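Local coordinates for protein monopolin complex subunit CSM1 (Candida glabrata, PDB 6MJC) that probably helps bring the monopolin complex to the kinetochore by binding a peptide segment of the kinetochore protein Dsn1, at residues A[17-22]-A[33-38]; A[41-46]-A[72-77]; A[61-66]-A[96-101]; A[67-72]-A[91-96]. All blocks are in the same frame, centred on the assembly; numbering follows the deposited sequence.

Contact 1: residues A[17-22]-A[33-38]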
loop_
_atom_site.group_PDB
_atom_site.type_symbol
_atom_site.label_atom_id
_atom_site.label_comp_id
_atom_site.label_asym_id
_atom_site.label_seq_id
_atom_site.Cartn_x
_atom_site.Cartn_y
_atom_site.Cartn_z
ATOM N N CYS A 17 -11.500 -6.375 -6.092
ATOM C CA CYS A 17 -12.735 -6.168 -5.342
ATOM C C CYS A 17 -12.429 -5.330 -4.111
ATOM O O CYS A 17 -11.474 -5.609 -3.383
ATOM C CB CYS A 17 -13.363 -7.503 -4.902
ATOM S SG CYS A 17 -14.142 -8.481 -6.152
ATOM N N GLY A 18 -13.199 -4.271 -3.902
ATOM C CA GLY A 18 -13.057 -3.522 -2.672
ATOM C C GLY A 18 -11.962 -2.487 -2.667
ATOM O O GLY A 18 -11.698 -1.884 -1.618
ATOM N N VAL A 19 -11.311 -2.257 -3.802
ATOM C CA VAL A 19 -10.149 -1.383 -3.908
ATOM C C VAL A 19 -10.533 -0.151 -4.717
ATOM O O VAL A 19 -11.115 -0.263 -5.795
ATOM C CB VAL A 19 -8.979 -2.126 -4.568
ATOM C CG1 VAL A 19 -7.935 -1.134 -5.130
ATOM C CG2 VAL A 19 -8.340 -3.082 -3.585
ATOM N N ARG A 20 -10.204 1.024 -4.198
ATOM C CA ARG A 20 -10.516 2.260 -4.905
ATOM C C ARG A 20 -9.240 3.077 -4.988
ATOM O O ARG A 20 -8.722 3.532 -3.961
ATOM C CB ARG A 20 -11.620 3.035 -4.195
ATOM C CG ARG A 20 -12.882 2.224 -3.954
ATOM C CD ARG A 20 -13.881 2.970 -3.075
ATOM N NE ARG A 20 -13.505 2.970 -1.662
ATOM C CZ ARG A 20 -13.624 1.924 -0.846
ATOM N NH1 ARG A 20 -14.103 0.772 -1.292
ATOM N NH2 ARG A 20 -13.268 2.022 0.422
ATOM N N VAL A 21 -8.729 3.287 -6.195
ATOM C CA VAL A 21 -7.464 4.014 -6.353
ATOM C C VAL A 21 -7.751 5.463 -6.697
ATOM O O VAL A 21 -8.508 5.741 -7.613
ATOM C CB VAL A 21 -6.575 3.375 -7.427
ATOM C CG1 VAL A 21 -5.311 4.215 -7.643
ATOM C CG2 VAL A 21 -6.204 1.984 -6.971
ATOM N N HIS A 22 -7.107 6.393 -6.002
ATOM C CA HIS A 22 -7.522 7.792 -6.049
ATOM C C HIS A 22 -6.554 8.646 -6.859
ATOM O O HIS A 22 -6.932 9.261 -7.857
ATOM C CB HIS A 22 -7.650 8.321 -4.604
ATOM C CG HIS A 22 -8.657 7.581 -3.775
ATOM N ND1 HIS A 22 -9.994 7.484 -4.112
ATOM C CD2 HIS A 22 -8.511 6.894 -2.619
ATOM C CE1 HIS A 22 -10.625 6.770 -3.195
ATOM N NE2 HIS A 22 -9.747 6.402 -2.279
ATOM N N PHE A 33 0.589 4.815 -5.857
ATOM C CA PHE A 33 -0.803 5.240 -5.880
ATOM C C PHE A 33 -1.469 5.151 -4.522
ATOM O O PHE A 33 -1.113 4.319 -3.693
ATOM C CB PHE A 33 -1.636 4.447 -6.860
ATOM C CG PHE A 33 -1.507 2.978 -6.735
ATOM C CD1 PHE A 33 -0.505 2.326 -7.421
ATOM C CD2 PHE A 33 -2.391 2.234 -5.985
ATOM C CE1 PHE A 33 -0.371 0.968 -7.358
ATOM C CE2 PHE A 33 -2.278 0.842 -5.932
ATOM C CZ PHE A 33 -1.261 0.215 -6.611
ATOM N N ASP A 34 -2.438 6.037 -4.311
ATOM C CA ASP A 34 -3.188 6.090 -3.063
ATOM C C ASP A 34 -4.388 5.174 -3.228
ATOM O O ASP A 34 -5.008 5.151 -4.294
ATOM C CB ASP A 34 -3.692 7.493 -2.760
ATOM C CG ASP A 34 -2.690 8.325 -2.023
ATOM O OD1 ASP A 34 -1.531 7.899 -1.870
ATOM O OD2 ASP A 34 -3.077 9.422 -1.588
ATOM N N THR A 35 -4.727 4.443 -2.175
ATOM C CA THR A 35 -5.755 3.417 -2.243
ATOM C C THR A 35 -6.624 3.530 -1.003
ATOM O O THR A 35 -6.135 3.851 0.089
ATOM C CB THR A 35 -5.151 2.006 -2.257
ATOM O OG1 THR A 35 -4.101 1.934 -3.217
ATOM C CG2 THR A 35 -6.206 0.982 -2.612
ATOM N N SER A 36 -7.903 3.267 -1.191
ATOM C CA SER A 36 -8.874 3.034 -0.140
ATOM C C SER A 36 -9.373 1.611 -0.311
ATOM O O SER A 36 -9.747 1.208 -1.420
ATOM C CB SER A 36 -10.012 4.063 -0.245
ATOM O OG SER A 36 -11.012 3.792 0.699
ATOM N N GLN A 37 -9.345 0.840 0.759
ATOM C CA GLN A 37 -9.811 -0.536 0.705
ATOM C C GLN A 37 -10.798 -0.780 1.830
ATOM O O GLN A 37 -10.650 -0.219 2.922
ATOM C CB GLN A 37 -8.649 -1.514 0.823
ATOM C CG GLN A 37 -9.053 -2.888 0.531
ATOM C CD GLN A 37 -7.944 -3.878 0.506
ATOM O OE1 GLN A 37 -6.789 -3.548 0.347
ATOM N NE2 GLN A 37 -8.306 -5.131 0.656
ATOM N N GLY A 38 -11.819 -1.583 1.558
ATOM C CA GLY A 38 -12.746 -2.023 2.582
ATOM C C GLY A 38 -14.152 -1.513 2.333
ATOM O O GLY A 38 -14.392 -0.607 1.540
HETATM O O HOH W 1 -13.086 5.806 -1.273
#

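Contact 2: residues A[41-46]-A[72-77]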
loop_
_atom_site.group_PDB
_atom_site.type_symbol
_atom_site.label_atom_id
_atom_site.label_comp_id
_atom_site.label_asym_id
_atom_site.label_seq_id
_atom_site.Cartn_x
_atom_site.Cartn_y
_atom_site.Cartn_z
ATOM N N ASN A 41 -17.811 -2.312 6.904
ATOM C CA ASN A 41 -17.245 -2.744 8.182
ATOM C C ASN A 41 -16.083 -1.853 8.602
ATOM O O ASN A 41 -16.050 -1.347 9.731
ATOM C CB ASN A 41 -16.791 -4.200 8.093
ATOM C CG ASN A 41 -17.821 -5.085 7.429
ATOM O OD1 ASN A 41 -18.173 -4.873 6.268
ATOM N ND2 ASN A 41 -18.306 -6.083 8.158
ATOM N N GLY A 42 -15.120 -1.654 7.711
ATOM C CA GLY A 42 -13.993 -0.790 8.005
ATOM C C GLY A 42 -13.304 -0.375 6.736
ATOM O O GLY A 42 -13.304 -1.106 5.739
ATOM N N ILE A 43 -12.744 0.827 6.746
ATOM C CA ILE A 43 -12.003 1.345 5.608
ATOM C C ILE A 43 -10.596 1.697 6.057
ATOM O O ILE A 43 -10.412 2.388 7.070
ATOM C CB ILE A 43 -12.687 2.572 4.984
ATOM C CG1 ILE A 43 -13.988 2.165 4.296
ATOM C CG2 ILE A 43 -11.741 3.232 3.989
ATOM C CD1 ILE A 43 -14.775 3.331 3.727
ATOM N N MET A 44 -9.620 1.300 5.253
ATOM C CA MET A 44 -8.228 1.650 5.434
ATOM C C MET A 44 -7.718 2.351 4.185
ATOM O O MET A 44 -7.953 1.882 3.060
ATOM C CB MET A 44 -7.416 0.397 5.718
ATOM C CG MET A 44 -5.962 0.644 5.940
ATOM S SD MET A 44 -5.723 1.409 7.572
ATOM C CE MET A 44 -4.010 1.743 7.353
ATOM N N ASP A 45 -7.087 3.502 4.389
ATOM C CA ASP A 45 -6.399 4.197 3.325
ATOM C C ASP A 45 -4.911 3.904 3.420
ATOM O O ASP A 45 -4.314 3.882 4.512
ATOM C CB ASP A 45 -6.654 5.713 3.362
ATOM C CG ASP A 45 -8.025 6.102 2.847
ATOM O OD1 ASP A 45 -8.218 6.216 1.621
ATOM O OD2 ASP A 45 -8.912 6.325 3.679
ATOM N N TYR A 46 -4.307 3.675 2.269
ATOM C CA TYR A 46 -2.869 3.431 2.209
ATOM C C TYR A 46 -2.354 3.797 0.831
ATOM O O TYR A 46 -3.107 3.899 -0.142
ATOM C CB TYR A 46 -2.522 1.969 2.553
ATOM C CG TYR A 46 -3.162 0.894 1.681
ATOM C CD1 TYR A 46 -2.507 0.427 0.551
ATOM C CD2 TYR A 46 -4.375 0.329 2.007
ATOM C CE1 TYR A 46 -3.081 -0.581 -0.268
ATOM C CE2 TYR A 46 -4.964 -0.674 1.192
ATOM C CZ TYR A 46 -4.303 -1.121 0.077
ATOM O OH TYR A 46 -4.835 -2.122 -0.725
ATOM N N LYS A 72 -3.612 9.643 9.067
ATOM C CA LYS A 72 -4.089 10.999 9.280
ATOM C C LYS A 72 -5.505 11.192 8.777
ATOM O O LYS A 72 -6.250 12.032 9.313
ATOM C CB LYS A 72 -3.146 11.946 8.543
ATOM C CG LYS A 72 -1.975 12.418 9.365
ATOM C CD LYS A 72 -1.044 13.230 8.487
ATOM C CE LYS A 72 -0.270 14.260 9.287
ATOM N NZ LYS A 72 0.282 13.702 10.552
ATOM N N GLN A 73 -5.893 10.390 7.780
ATOM C CA GLN A 73 -7.200 10.491 7.146
ATOM C C GLN A 73 -8.315 9.889 7.978
ATOM O O GLN A 73 -9.478 10.030 7.599
ATOM C CB GLN A 73 -7.222 9.761 5.791
ATOM C CG GLN A 73 -6.378 10.329 4.697
ATOM C CD GLN A 73 -6.606 9.593 3.392
ATOM O OE1 GLN A 73 -7.698 9.085 3.130
ATOM N NE2 GLN A 73 -5.571 9.515 2.577
ATOM N N ARG A 74 -7.992 9.195 9.051
ATOM C CA ARG A 74 -8.972 8.565 9.926
ATOM C C ARG A 74 -9.344 9.489 11.071
ATOM O O ARG A 74 -8.540 10.318 11.508
ATOM C CB ARG A 74 -8.405 7.251 10.498
ATOM C CG ARG A 74 -8.022 6.186 9.461
ATOM C CD ARG A 74 -9.177 5.247 9.049
ATOM N NE ARG A 74 -10.222 5.951 8.320
ATOM C CZ ARG A 74 -10.176 6.235 7.027
ATOM N NH1 ARG A 74 -9.117 5.890 6.290
ATOM N NH2 ARG A 74 -11.191 6.862 6.457
ATOM N N THR A 75 -10.574 9.342 11.557
ATOM C CA THR A 75 -10.932 9.872 12.860
ATOM C C THR A 75 -10.295 9.003 13.952
ATOM O O THR A 75 -9.914 7.853 13.729
ATOM C CB THR A 75 -12.446 9.917 13.093
ATOM O OG1 THR A 75 -12.939 8.565 13.132
ATOM C CG2 THR A 75 -13.201 10.739 12.054
ATOM N N ALA A 76 -10.215 9.551 15.155
ATOM C CA ALA A 76 -9.732 8.774 16.295
ATOM C C ALA A 76 -10.553 7.505 16.515
ATOM O O ALA A 76 -9.996 6.437 16.792
ATOM C CB ALA A 76 -9.755 9.638 17.555
ATOM N N GLU A 77 -11.877 7.596 16.420
ATOM C CA GLU A 77 -12.696 6.407 16.635
ATOM C C GLU A 77 -12.454 5.366 15.550
ATOM O O GLU A 77 -12.440 4.159 15.823
ATOM C CB GLU A 77 -14.181 6.757 16.678
ATOM C CG GLU A 77 -15.051 5.491 16.691
ATOM C CD GLU A 77 -16.473 5.749 17.113
ATOM O OE1 GLU A 77 -17.061 6.739 16.634
ATOM O OE2 GLU A 77 -16.995 4.965 17.934
HETATM O O HOH W 2 -6.286 4.582 7.055
#

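Contact 3: residues A[61-66]-A[96-101]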
loop_
_atom_site.group_PDB
_atom_site.type_symbol
_atom_site.label_atom_id
_atom_site.label_comp_id
_atom_site.label_asym_id
_atom_site.label_seq_id
_atom_site.Cartn_x
_atom_site.Cartn_y
_atom_site.Cartn_z
ATOM N N VAL A 61 18.490 -4.975 -11.662
ATOM C CA VAL A 61 17.449 -4.079 -11.167
ATOM C C VAL A 61 16.655 -4.806 -10.091
ATOM O O VAL A 61 16.446 -6.022 -10.160
ATOM C CB VAL A 61 16.495 -3.605 -12.290
ATOM C CG1 VAL A 61 16.026 -2.174 -12.038
ATOM C CG2 VAL A 61 17.168 -3.726 -13.656
ATOM N N ASP A 62 16.192 -4.050 -9.099
ATOM C CA ASP A 62 15.421 -4.611 -8.000
ATOM C C ASP A 62 13.996 -4.087 -7.999
ATOM O O ASP A 62 13.773 -2.886 -8.214
ATOM C CB ASP A 62 16.066 -4.288 -6.653
ATOM C CG ASP A 62 17.188 -5.249 -6.305
ATOM O OD1 ASP A 62 17.554 -6.087 -7.180
ATOM O OD2 ASP A 62 17.692 -5.168 -5.158
ATOM N N THR A 63 13.044 -4.984 -7.702
ATOM C CA THR A 63 11.631 -4.628 -7.587
ATOM C C THR A 63 11.067 -4.983 -6.213
ATOM O O THR A 63 11.235 -6.110 -5.736
ATOM C CB THR A 63 10.767 -5.332 -8.635
ATOM O OG1 THR A 63 9.411 -4.897 -8.471
ATOM C CG2 THR A 63 10.812 -6.829 -8.436
ATOM N N GLU A 64 10.334 -4.046 -5.618
ATOM C CA GLU A 64 9.715 -4.264 -4.318
ATOM C C GLU A 64 8.427 -3.455 -4.215
ATOM O O GLU A 64 8.211 -2.489 -4.956
ATOM C CB GLU A 64 10.681 -3.858 -3.176
ATOM C CG GLU A 64 10.854 -2.358 -2.993
ATOM C CD GLU A 64 11.824 -1.997 -1.840
ATOM O OE1 GLU A 64 12.084 -2.849 -0.951
ATOM O OE2 GLU A 64 12.319 -0.850 -1.837
ATOM N N VAL A 65 7.573 -3.847 -3.276
ATOM C CA VAL A 65 6.389 -3.064 -2.950
ATOM C C VAL A 65 6.602 -2.319 -1.636
ATOM O O VAL A 65 7.049 -2.890 -0.631
ATOM C CB VAL A 65 5.133 -3.939 -2.852
ATOM C CG1 VAL A 65 3.920 -3.051 -2.601
ATOM C CG2 VAL A 65 4.872 -4.754 -4.112
ATOM N N ILE A 66 6.251 -1.045 -1.635
ATOM C CA ILE A 66 6.256 -0.217 -0.423
ATOM C C ILE A 66 4.797 0.027 -0.027
ATOM O O ILE A 66 4.015 0.543 -0.823
ATOM C CB ILE A 66 6.990 1.128 -0.624
ATOM C CG1 ILE A 66 8.423 0.958 -1.168
ATOM C CG2 ILE A 66 6.956 1.954 0.720
ATOM C CD1 ILE A 66 9.458 0.182 -0.334
ATOM N N PHE A 96 7.887 -5.258 0.858
ATOM C CA PHE A 96 7.747 -6.694 0.666
ATOM C C PHE A 96 7.891 -7.012 -0.818
ATOM O O PHE A 96 7.715 -6.131 -1.676
ATOM C CB PHE A 96 6.414 -7.239 1.267
ATOM C CG PHE A 96 5.149 -6.515 0.833
ATOM C CD1 PHE A 96 4.515 -6.860 -0.349
ATOM C CD2 PHE A 96 4.598 -5.564 1.623
ATOM C CE1 PHE A 96 3.334 -6.195 -0.749
ATOM C CE2 PHE A 96 3.429 -4.916 1.261
ATOM C CZ PHE A 96 2.803 -5.240 0.064
ATOM N N PRO A 97 8.295 -8.231 -1.148
ATOM C CA PRO A 97 8.435 -8.611 -2.559
ATOM C C PRO A 97 7.085 -8.723 -3.254
ATOM O O PRO A 97 6.030 -8.886 -2.627
ATOM C CB PRO A 97 9.162 -9.954 -2.496
ATOM C CG PRO A 97 8.756 -10.515 -1.180
ATOM C CD PRO A 97 8.673 -9.338 -0.243
ATOM N N LEU A 98 7.121 -8.529 -4.563
ATOM C CA LEU A 98 5.907 -8.572 -5.357
ATOM C C LEU A 98 5.181 -9.893 -5.167
ATOM O O LEU A 98 3.948 -9.951 -5.202
ATOM C CB LEU A 98 6.298 -8.362 -6.810
ATOM C CG LEU A 98 5.320 -7.688 -7.733
ATOM C CD1 LEU A 98 4.890 -6.399 -7.240
ATOM C CD2 LEU A 98 6.055 -7.527 -9.073
ATOM N N ARG A 99 5.931 -10.981 -4.979
ATOM C CA ARG A 99 5.277 -12.269 -4.813
ATOM C C ARG A 99 4.393 -12.361 -3.574
ATOM O O ARG A 99 3.651 -13.345 -3.438
ATOM C CB ARG A 99 6.311 -13.397 -4.747
ATOM C CG ARG A 99 7.442 -13.139 -3.791
ATOM C CD ARG A 99 8.373 -14.334 -3.650
ATOM N NE ARG A 99 9.607 -13.910 -3.000
ATOM C CZ ARG A 99 9.819 -13.959 -1.694
ATOM N NH1 ARG A 99 8.880 -14.436 -0.885
ATOM N NH2 ARG A 99 10.969 -13.531 -1.201
ATOM N N SER A 100 4.533 -11.441 -2.630
ATOM C CA SER A 100 3.664 -11.345 -1.448
ATOM C C SER A 100 2.500 -10.380 -1.594
ATOM O O SER A 100 1.765 -10.163 -0.621
ATOM C CB SER A 100 4.501 -10.946 -0.225
ATOM O OG SER A 100 5.369 -12.032 0.106
ATOM N N LEU A 101 2.311 -9.769 -2.760
ATOM C CA LEU A 101 1.243 -8.783 -2.871
ATOM C C LEU A 101 -0.128 -9.433 -2.685
ATOM O O LEU A 101 -1.017 -8.851 -2.038
ATOM C CB LEU A 101 1.353 -8.094 -4.222
ATOM C CG LEU A 101 0.344 -6.983 -4.491
ATOM C CD1 LEU A 101 0.434 -5.859 -3.521
ATOM C CD2 LEU A 101 0.536 -6.443 -5.932
#

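Contact 4: residues A[67-72]-A[91-96]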
loop_
_atom_site.group_PDB
_atom_site.type_symbol
_atom_site.label_atom_id
_atom_site.label_comp_id
_atom_site.label_asym_id
_atom_site.label_seq_id
_atom_site.Cartn_x
_atom_site.Cartn_y
_atom_site.Cartn_z
ATOM N N TYR A 67 4.473 -0.204 1.249
ATOM C CA TYR A 67 3.136 0.011 1.799
ATOM C C TYR A 67 3.218 1.112 2.831
ATOM O O TYR A 67 4.030 1.033 3.743
ATOM C CB TYR A 67 2.573 -1.258 2.469
ATOM C CG TYR A 67 1.430 -1.042 3.478
ATOM C CD1 TYR A 67 0.105 -0.976 3.068
ATOM C CD2 TYR A 67 1.680 -0.984 4.826
ATOM C CE1 TYR A 67 -0.917 -0.823 3.988
ATOM C CE2 TYR A 67 0.630 -0.826 5.760
ATOM C CZ TYR A 67 -0.649 -0.702 5.321
ATOM O OH TYR A 67 -1.696 -0.575 6.197
ATOM N N VAL A 68 2.390 2.136 2.685
ATOM C CA VAL A 68 2.404 3.288 3.593
ATOM C C VAL A 68 1.007 3.475 4.173
ATOM O O VAL A 68 0.068 3.841 3.449
ATOM C CB VAL A 68 2.819 4.571 2.861
ATOM C CG1 VAL A 68 2.939 5.763 3.888
ATOM C CG2 VAL A 68 4.093 4.421 2.131
ATOM N N PRO A 69 0.777 3.209 5.454
ATOM C CA PRO A 69 -0.565 3.442 5.997
ATOM C C PRO A 69 -0.858 4.936 6.127
ATOM O O PRO A 69 -0.012 5.702 6.571
ATOM C CB PRO A 69 -0.501 2.743 7.358
ATOM C CG PRO A 69 0.916 2.830 7.777
ATOM C CD PRO A 69 1.735 2.756 6.478
ATOM N N LEU A 70 -2.058 5.348 5.738
ATOM C CA LEU A 70 -2.459 6.754 5.806
ATOM C C LEU A 70 -3.445 6.920 6.962
ATOM O O LEU A 70 -4.664 6.814 6.813
ATOM C CB LEU A 70 -3.025 7.176 4.462
ATOM C CG LEU A 70 -2.107 6.985 3.266
ATOM C CD1 LEU A 70 -2.875 7.274 1.915
ATOM C CD2 LEU A 70 -0.836 7.789 3.351
ATOM N N LEU A 71 -2.891 7.141 8.142
ATOM C CA LEU A 71 -3.694 7.202 9.344
ATOM C C LEU A 71 -4.250 8.594 9.592
ATOM O O LEU A 71 -5.272 8.733 10.242
ATOM C CB LEU A 71 -2.882 6.720 10.551
ATOM C CG LEU A 71 -2.100 5.405 10.328
ATOM C CD1 LEU A 71 -1.356 4.996 11.569
ATOM C CD2 LEU A 71 -3.036 4.312 9.869
ATOM N N LYS A 72 -3.612 9.643 9.067
ATOM C CA LYS A 72 -4.089 10.999 9.280
ATOM C C LYS A 72 -5.505 11.192 8.777
ATOM O O LYS A 72 -6.250 12.032 9.313
ATOM C CB LYS A 72 -3.146 11.946 8.543
ATOM C CG LYS A 72 -1.975 12.418 9.365
ATOM C CD LYS A 72 -1.044 13.230 8.487
ATOM C CE LYS A 72 -0.270 14.260 9.287
ATOM N NZ LYS A 72 0.282 13.702 10.552
ATOM N N PHE A 91 0.108 -0.828 10.647
ATOM C CA PHE A 91 0.168 0.574 11.056
ATOM C C PHE A 91 1.601 1.107 10.935
ATOM O O PHE A 91 1.934 2.171 11.482
ATOM C CB PHE A 91 -0.418 0.698 12.478
ATOM C CG PHE A 91 -1.867 0.269 12.525
ATOM C CD1 PHE A 91 -2.878 1.119 12.073
ATOM C CD2 PHE A 91 -2.218 -1.042 12.896
ATOM C CE1 PHE A 91 -4.208 0.692 12.016
ATOM C CE2 PHE A 91 -3.518 -1.457 12.871
ATOM C CZ PHE A 91 -4.533 -0.612 12.413
ATOM N N GLU A 92 2.465 0.396 10.220
ATOM C CA GLU A 92 3.775 0.939 9.895
ATOM C C GLU A 92 4.105 0.823 8.418
ATOM O O GLU A 92 3.492 0.054 7.660
ATOM C CB GLU A 92 4.893 0.239 10.677
ATOM C CG GLU A 92 4.702 -1.212 10.838
ATOM C CD GLU A 92 5.715 -1.799 11.794
ATOM O OE1 GLU A 92 6.854 -1.285 11.836
ATOM O OE2 GLU A 92 5.370 -2.762 12.506
ATOM N N THR A 93 5.121 1.568 8.004
ATOM C CA THR A 93 5.546 1.481 6.599
ATOM C C THR A 93 6.311 0.192 6.374
ATOM O O THR A 93 7.209 -0.120 7.138
ATOM C CB THR A 93 6.412 2.686 6.211
ATOM O OG1 THR A 93 5.585 3.845 6.363
ATOM C CG2 THR A 93 6.904 2.553 4.774
ATOM N N LEU A 94 5.947 -0.555 5.343
ATOM C CA LEU A 94 6.489 -1.867 5.065
ATOM C C LEU A 94 7.077 -1.925 3.656
ATOM O O LEU A 94 6.611 -1.259 2.738
ATOM C CB LEU A 94 5.378 -2.953 5.172
ATOM C CG LEU A 94 4.603 -3.001 6.491
ATOM C CD1 LEU A 94 3.472 -4.055 6.418
ATOM C CD2 LEU A 94 5.536 -3.369 7.619
ATOM N N SER A 95 8.029 -2.835 3.451
ATOM C CA SER A 95 8.499 -3.275 2.146
ATOM C C SER A 95 8.249 -4.780 2.051
ATOM O O SER A 95 8.370 -5.510 3.059
ATOM C CB SER A 95 9.995 -2.947 1.974
ATOM O OG SER A 95 10.526 -3.595 0.849
ATOM N N PHE A 96 7.887 -5.258 0.858
ATOM C CA PHE A 96 7.747 -6.694 0.666
ATOM C C PHE A 96 7.891 -7.012 -0.818
ATOM O O PHE A 96 7.715 -6.131 -1.676
ATOM C CB PHE A 96 6.414 -7.239 1.267
ATOM C CG PHE A 96 5.149 -6.515 0.833
ATOM C CD1 PHE A 96 4.515 -6.860 -0.349
ATOM C CD2 PHE A 96 4.598 -5.564 1.623
ATOM C CE1 PHE A 96 3.334 -6.195 -0.749
ATOM C CE2 PHE A 96 3.429 -4.916 1.261
ATOM C CZ PHE A 96 2.803 -5.240 0.064
#

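Contact 1: residues A[17-22]-A[33-38]
Strands 19-22 and 33-37 run antiparallel, their axes 4.7 Å apart at closest approach and their directions 148° apart, as the two arms of a beta hairpin. Arg20 and Ser36 form the hydrogen-bonded pair, with Arg20 N to Ser36 O at 2.8 Å and Ser36 N to Arg20 O at 2.9 Å; bonds from Gly38 N to Gly18 O and from His22 N to Asp34 O continue the pattern on either side of it. Arg20 then folds back over its own partner. A bend in its chain (chi3 -76°) lays one face of the guanidinium above Ser36 O and turns its end to Gly38, where Gly38 O is gripped end-on by Arg20 NH1 at 3.2 Å and by Arg20 NH2 at 3.1 Å. These two donors come from opposite faces of the carbonyl plane. Arg20 NH2 also gives a bond to Ser36 OG at 2.9 Å, tilted 32° from the guanidinium plane, while NE is met in plane by a water. On the same face of the sheet the His22 ring presents its edge to Ser36, with His22 NE2 3.1 Å from Ser36 CB. The other face is largely apolar here: Val19 CG1 meets Thr35 CG2 at 3.7 Å, and the two methyls of Val21 rest against Phe33. Gln37 lies on this side too, but its OE1 is bonded to the hydroxyl of Tyr46. Strand 19-26 is the outermost of the chain's sheet, whereas strand 44-52 pairs with the far side of 33-37; helices 5-13 and 101-113 pack on the Val19 and Gln37 face.

Contact 2: residues A[41-46]-A[72-77]
Arg74 lays one face of its guanidinium against the backbone carbonyl of Ile43, the oxygen sitting toward the rim of the group and 3.7 Å from Arg74 CD. Bends at chi2 (-88°) and chi3 (67°) curl the chain back so that its end closes on strand 44-46. There Arg74 NH1 forms a salt bridge with Asp45 OD2 at 2.7 Å. The bond is almost straight, 173° at the hydrogen, and lies in the guanidinium plane; it uses the anti lone pair of OD2, the one turned away from OD1. The two groups are also nearly coplanar, joined through one nitrogen and one oxygen. A water bridges the same two residues a second way, accepting from Asp45 N at 3.0 Å and from Arg74 NH1 at 3.2 Å. The contact thus ties a central strand of the antiparallel sheet to the loop that leads from strand 63-69 into helix 76-85. Thr75 is the N-cap of that helix, its hydroxyl oxygen accepting from Glu78 N, and Glu78 in turn holds Arg74 NE in a second salt bridge. Two carboxylates thereby fix the rotation of the guanidinium, and its charge probably helps keep the buried Asp45 ionised. Gln73 brings its side chain up to the Asp45 carboxylate at about a right angle, crossing it beside the arginine. On the strand side, Asp45 and Ile43 both pack against Ser36 of strand 30-37.

Contact 3: residues A[61-66]-A[96-101]
Strand 63-69 pairs here with the last residue of the short strand 94-96, where the antiparallel sheet gives way to the 3-10 turn that leads into helix 101-113. The turn and the strand end also touch the bound peptide. Val65 and Phe96 form a hydrogen-bonded pair: Val65 N donates to Phe96 O at 2.8 Å, and Phe96 N returns a bond to Val65 O at 2.9 Å. Beyond Phe96 the chain leaves the strand, and Ser100 N bonding to Pro97 O begins the turn. Phe96 CG lies between the backbone N and the carbonyl carbon (chi1 52°), which turns a face of the ring to Val65. Val65 CB stands over that face in a CH-pi contact, 4.0 Å from the centroid of the Phe96 ring and 28° off the normal, and Val65 CG1 reaches Phe96 CZ at 3.6 Å. An aromatic side chain of the peptide meets Phe96 edge-to-face, while on the peptide an acidic side chain pairs with Arg99 in a salt bridge and the backbone bonds to Ser100 OG. Glu64 OE1 is hydrogen-bonded to Ser95 OG, with a long, weak ion pair to a basic side chain of the peptide. Val65 and Leu98 also share neighbours, both packing on Phe50 of strand 44-52. Their side chains cross at about a right angle, and the other methyl of Val65, CG2, comes to 3.5 Å from Leu98 CD1.

Contact 4: residues A[67-72]-A[91-96]
The carbonyl oxygen of Tyr67 accepts Leu94 N at 3.0 Å and is also approached by Thr93, whose CA makes a CA-H...O contact of 3.3 Å and whose CG2 lies 3.4 Å away. The return bond from Tyr67 N to Leu94 O is shorter, 2.8 Å, and nearly straight at 171°. With Tyr67 CG anti to the backbone N (chi1 160°), the phenol ring runs alongside the Leu94 side chain and Tyr67 CD2 touches Leu94 CD1 at 3.9 Å. The carbonyl oxygen of Glu92 sits at the ring edge, near its plane, 3.5 Å from Tyr67 CD2. Beyond the ring, the hydroxyl is bonded to the backbone oxygen of Leu90, so this tyrosine is held at both ends. The pairing places strand 94-96 at the border of the chain's sheet, and the bound peptide takes up its other side: Leu94 and Ser95 pair in parallel with a peptide strand, which extends the sheet across the interface, as in beta augmentation. Glu92 and Ser95 each bond to basic side chains of that peptide. Toward the loop end, where no strand pairing remains, Pro69 replaces it by packing, its CD lying 3.4 Å from Glu92 O and its CG against the backbone of Phe91. Leu71 then crosses Phe91 at about a right angle, its CD2 meeting the ring edge at Phe91 CD1, 3.9 Å away. Phe91 in turn reaches Leu79 and Leu82 of helix 76-85.

All four contacts reach the same antiparallel sheet, but at different places. Contacts 3 and 4 join the same two strands, 63-69 and 94-96, share Phe96, and lie along the bound peptide; their chemistry is backbone pairing with aromatic and aliphatic cover. Contact 1 closes the hairpin at the opposite border of the sheet, with more strand bonds and an arginine folded onto the neighbouring strand. Contact 2 holds strand to loop through charge and water and has no strand pairing. It meets contact 1 through Tyr46 and Thr35, and contact 4 through the Asp45 and Leu70 backbones. Contacts 1 and 4 have their centres nearer the middle of the chain (about 8 Å, centre to centre) than contacts 2 and 3 (about 13 and 12 Å), though each is only partly buried.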